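Local coordinates for DUF6836 domain-containing protein (PDB 4PW1), which is of unknown function but folds as a nine-stranded antiparallel beta sheet surrounded by alpha-helices, at residues B[49-62]-B[98-112]. Sequence-based numbering, arbitrary orientation.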
# COMPACT_ATOMS: atom_id res chain seq x y z
N PHE B 49 6.46 26.54 -10.28
CA PHE B 49 7.07 25.75 -9.26
C PHE B 49 7.33 24.29 -9.73
O PHE B 49 8.39 23.71 -9.44
CB PHE B 49 6.19 25.75 -8.00
CG PHE B 49 6.72 24.85 -6.92
CD1 PHE B 49 7.70 25.27 -6.06
CD2 PHE B 49 6.23 23.56 -6.78
CE1 PHE B 49 8.22 24.43 -5.08
CE2 PHE B 49 6.74 22.71 -5.80
CZ PHE B 49 7.74 23.14 -4.95
N ALA B 50 6.37 23.70 -10.42
CA ALA B 50 6.53 22.32 -10.91
C ALA B 50 7.67 22.20 -11.97
O ALA B 50 8.45 21.25 -11.95
CB ALA B 50 5.23 21.83 -11.49
N ALA B 51 7.72 23.12 -12.93
CA ALA B 51 8.83 23.18 -13.90
C ALA B 51 10.20 23.22 -13.22
O ALA B 51 11.12 22.46 -13.59
CB ALA B 51 8.69 24.38 -14.81
N ASN B 52 10.34 24.08 -12.22
CA ASN B 52 11.58 24.14 -11.47
C ASN B 52 11.83 22.86 -10.61
O ASN B 52 12.96 22.41 -10.45
CB ASN B 52 11.56 25.38 -10.61
CG ASN B 52 11.81 26.63 -11.44
OD1 ASN B 52 12.92 26.86 -11.86
ND2 ASN B 52 10.80 27.40 -11.68
N SER B 53 10.78 22.30 -10.07
CA SER B 53 10.91 21.02 -9.33
C SER B 53 11.46 19.90 -10.22
O SER B 53 12.37 19.16 -9.81
CB SER B 53 9.57 20.61 -8.76
OG SER B 53 9.13 21.56 -7.79
N VAL B 54 10.95 19.80 -11.44
CA VAL B 54 11.44 18.83 -12.40
C VAL B 54 12.94 19.02 -12.63
O VAL B 54 13.72 18.05 -12.52
CB VAL B 54 10.68 18.90 -13.74
CG1 VAL B 54 11.35 18.04 -14.82
CG2 VAL B 54 9.21 18.51 -13.56
N ARG B 55 13.38 20.25 -12.91
CA ARG B 55 14.81 20.49 -13.16
C ARG B 55 15.71 20.27 -11.93
O ARG B 55 16.81 19.71 -12.05
CB ARG B 55 15.05 21.90 -13.72
CG ARG B 55 14.56 22.10 -15.16
CD ARG B 55 15.05 23.45 -15.68
NE ARG B 55 14.28 24.53 -15.05
CZ ARG B 55 13.15 25.02 -15.53
NH1 ARG B 55 12.57 24.55 -16.62
NH2 ARG B 55 12.53 25.97 -14.86
N ILE B 56 15.28 20.74 -10.77
CA ILE B 56 16.16 20.77 -9.59
C ILE B 56 16.05 19.48 -8.76
O ILE B 56 17.06 18.94 -8.32
CB ILE B 56 15.85 22.01 -8.76
CG1 ILE B 56 16.26 23.26 -9.54
CG2 ILE B 56 16.55 21.93 -7.43
CD1 ILE B 56 15.74 24.56 -8.95
N LEU B 57 14.84 18.98 -8.54
CA LEU B 57 14.69 17.70 -7.81
C LEU B 57 14.96 16.53 -8.73
O LEU B 57 15.61 15.56 -8.33
CB LEU B 57 13.30 17.54 -7.16
CG LEU B 57 12.86 18.66 -6.22
CD1 LEU B 57 11.52 18.36 -5.58
CD2 LEU B 57 13.91 18.89 -5.13
N GLY B 58 14.47 16.60 -9.96
CA GLY B 58 14.59 15.48 -10.90
C GLY B 58 15.95 15.50 -11.59
O GLY B 58 16.70 14.55 -11.55
N GLY B 59 16.25 16.61 -12.21
CA GLY B 59 17.55 16.82 -12.78
C GLY B 59 17.52 16.99 -14.28
O GLY B 59 18.58 17.11 -14.87
N GLY B 60 16.37 17.04 -14.95
CA GLY B 60 16.48 17.15 -16.42
C GLY B 60 16.79 18.57 -16.89
O GLY B 60 16.87 19.49 -16.07
N SER B 61 16.95 18.77 -18.18
CA SER B 61 17.30 20.09 -18.70
C SER B 61 16.15 20.81 -19.41
O SER B 61 16.37 21.90 -19.96
CB SER B 61 18.42 19.92 -19.71
OG SER B 61 17.98 19.03 -20.72
N TRP B 62 14.95 20.24 -19.44
CA TRP B 62 13.88 20.87 -20.23
C TRP B 62 13.65 22.31 -19.77
O TRP B 62 13.66 22.61 -18.57
CB TRP B 62 12.54 20.13 -20.10
CG TRP B 62 12.62 18.68 -20.41
CD1 TRP B 62 12.47 18.08 -21.63
CD2 TRP B 62 12.89 17.63 -19.47
NE1 TRP B 62 12.59 16.71 -21.48
CE2 TRP B 62 12.85 16.42 -20.17
CE3 TRP B 62 13.15 17.62 -18.09
CZ2 TRP B 62 13.10 15.19 -19.55
CZ3 TRP B 62 13.37 16.40 -17.46
CH2 TRP B 62 13.36 15.20 -18.20
N VAL B 98 6.74 11.82 -14.35
CA VAL B 98 6.75 12.71 -13.22
C VAL B 98 5.37 12.73 -12.57
O VAL B 98 4.36 12.93 -13.26
CB VAL B 98 7.07 14.13 -13.63
CG1 VAL B 98 7.03 15.08 -12.43
CG2 VAL B 98 8.40 14.19 -14.32
N ASN B 99 5.35 12.58 -11.26
CA ASN B 99 4.16 12.71 -10.45
C ASN B 99 4.40 13.74 -9.37
O ASN B 99 5.48 13.77 -8.76
CB ASN B 99 3.79 11.37 -9.82
CG ASN B 99 3.12 10.46 -10.82
OD1 ASN B 99 1.92 10.55 -11.05
ND2 ASN B 99 3.92 9.69 -11.53
N MSE B 100 3.40 14.60 -9.13
CA MSE B 100 3.50 15.57 -8.08
C MSE B 100 2.18 15.84 -7.48
O MSE B 100 1.16 15.64 -8.09
CB MSE B 100 3.99 16.96 -8.58
CG MSE B 100 5.31 16.85 -9.25
SE MSE B 100 6.01 18.70 -9.79
CE MSE B 100 5.77 19.51 -8.24
N ALA B 101 2.20 16.33 -6.25
CA ALA B 101 0.97 16.78 -5.61
C ALA B 101 1.26 17.87 -4.61
O ALA B 101 2.29 17.84 -3.93
CB ALA B 101 0.27 15.65 -4.91
N LEU B 102 0.29 18.76 -4.49
CA LEU B 102 0.28 19.79 -3.47
C LEU B 102 -0.98 19.71 -2.65
O LEU B 102 -2.07 19.45 -3.19
CB LEU B 102 0.37 21.18 -4.12
CG LEU B 102 1.74 21.47 -4.75
CD1 LEU B 102 1.76 21.03 -6.19
CD2 LEU B 102 2.01 22.96 -4.65
N ASP B 103 -0.81 19.95 -1.35
CA ASP B 103 -1.90 20.07 -0.41
C ASP B 103 -1.78 21.44 0.28
O ASP B 103 -0.93 22.23 -0.09
CB ASP B 103 -1.90 18.86 0.54
CG ASP B 103 -0.75 18.86 1.58
OD1 ASP B 103 0.02 19.82 1.68
OD2 ASP B 103 -0.64 17.85 2.33
N PRO B 104 -2.62 21.73 1.26
CA PRO B 104 -2.52 23.09 1.86
C PRO B 104 -1.19 23.42 2.52
O PRO B 104 -0.92 24.58 2.72
CB PRO B 104 -3.65 23.10 2.90
CG PRO B 104 -4.66 22.11 2.35
CD PRO B 104 -3.82 21.03 1.73
N ASN B 105 -0.36 22.43 2.84
CA ASN B 105 0.97 22.70 3.37
C ASN B 105 2.05 22.81 2.31
O ASN B 105 3.20 23.05 2.65
CB ASN B 105 1.37 21.64 4.39
CG ASN B 105 0.63 21.82 5.69
OD1 ASN B 105 0.71 22.86 6.32
ND2 ASN B 105 -0.11 20.80 6.09
N GLY B 106 1.69 22.68 1.04
CA GLY B 106 2.68 22.82 -0.05
C GLY B 106 2.95 21.51 -0.76
O GLY B 106 2.03 20.70 -0.97
N LEU B 107 4.19 21.33 -1.21
CA LEU B 107 4.57 20.16 -1.99
C LEU B 107 4.65 18.98 -1.06
O LEU B 107 5.48 18.94 -0.18
CB LEU B 107 5.93 20.36 -2.68
CG LEU B 107 6.41 19.20 -3.56
CD1 LEU B 107 5.48 19.03 -4.78
CD2 LEU B 107 7.83 19.43 -4.04
N CYS B 108 3.77 18.01 -1.27
CA CYS B 108 3.71 16.82 -0.40
C CYS B 108 4.08 15.53 -1.12
O CYS B 108 4.17 14.49 -0.50
CB CYS B 108 2.31 16.71 0.22
SG CYS B 108 0.93 16.58 -0.93
N TYR B 109 4.24 15.60 -2.44
CA TYR B 109 4.63 14.47 -3.22
C TYR B 109 5.35 14.90 -4.49
O TYR B 109 4.91 15.79 -5.18
CB TYR B 109 3.43 13.56 -3.54
CG TYR B 109 3.84 12.29 -4.25
CD1 TYR B 109 4.24 12.31 -5.59
CD2 TYR B 109 3.90 11.09 -3.57
CE1 TYR B 109 4.67 11.17 -6.22
CE2 TYR B 109 4.34 9.92 -4.19
CZ TYR B 109 4.71 9.97 -5.49
OH TYR B 109 5.15 8.86 -6.10
N PHE B 110 6.50 14.27 -4.75
CA PHE B 110 7.25 14.42 -5.98
C PHE B 110 7.91 13.09 -6.34
O PHE B 110 8.50 12.47 -5.50
CB PHE B 110 8.36 15.46 -5.81
CG PHE B 110 9.23 15.61 -7.03
CD1 PHE B 110 10.35 14.83 -7.22
CD2 PHE B 110 8.90 16.54 -8.00
CE1 PHE B 110 11.13 14.97 -8.36
CE2 PHE B 110 9.65 16.65 -9.15
CZ PHE B 110 10.77 15.87 -9.33
N SER B 111 7.83 12.65 -7.59
CA SER B 111 8.66 11.56 -8.04
C SER B 111 8.99 11.71 -9.53
O SER B 111 8.14 12.17 -10.36
CB SER B 111 7.97 10.21 -7.76
OG SER B 111 6.90 10.04 -8.68
N TYR B 112 10.21 11.31 -9.86
CA TYR B 112 10.81 11.43 -11.17
C TYR B 112 11.44 10.08 -11.51
O TYR B 112 12.51 9.75 -11.03
CB TYR B 112 11.88 12.50 -11.06
CG TYR B 112 12.65 12.87 -12.30
CD1 TYR B 112 12.12 13.77 -13.22
CD2 TYR B 112 13.94 12.42 -12.50
CE1 TYR B 112 12.86 14.16 -14.34
CE2 TYR B 112 14.69 12.80 -13.61
CZ TYR B 112 14.15 13.69 -14.51
OH TYR B 112 14.88 14.07 -15.59
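The CA of G58 sits over the face of the Y112 ring, where the last turns of helix 49-58 cover a beta hairpin, strands 98-103 and 106-112, in the nine-stranded antiparallel sheet, surrounded by helices, of this fold. The helix runs at 60° to strand 106-112, whose residues L107, F110 and Y112 reach up to it; the classic bulge at C108 and Y109, both opposite A101, lies between L107 and F110. Lacking a side chain, G58 can bring its CA 3.5 Å from the centroid of the Y112 ring, a CH-pi contact almost straight above the face. A wider pi-type turn at 54-58 precedes G59, which leaves the helix with positive phi, a conformation glycine tolerates easily. Beyond it W62 turns back to the same tyrosine: its CZ3 sits at the edge of the phenol ring, near its plane, while W62 NE1 is hydrogen-bonded to T89 O.

One residue before G58, L57 lies over a face of the F110 ring. With CG anti to the backbone N (chi1 177°), the phenyl group rises from the strand, and L57 CB stands over it 3.9 Å from the centroid, displaced toward the rim. L57 CD1 also reaches the ring, 3.9 Å from F110 CG, so the leucine covers it with both CB and a branch methyl.

Toward the hairpin turn, L107 CD2 approaches the edge of the F49 ring, 3.8 Å from F49 CZ. The single methyl of A50 leaves room for the selenium of selenomethionine M100, with A50 CB 3.6 Å from M100 SE; a bend at chi3 (50°) carries M100 CE beside S53. The buried S53 hydroxyl is satisfied within the helix: S53 OG donates to F49 O at 2.8 Å, above the carbonyl plane and on the face opposite that used by S53 N.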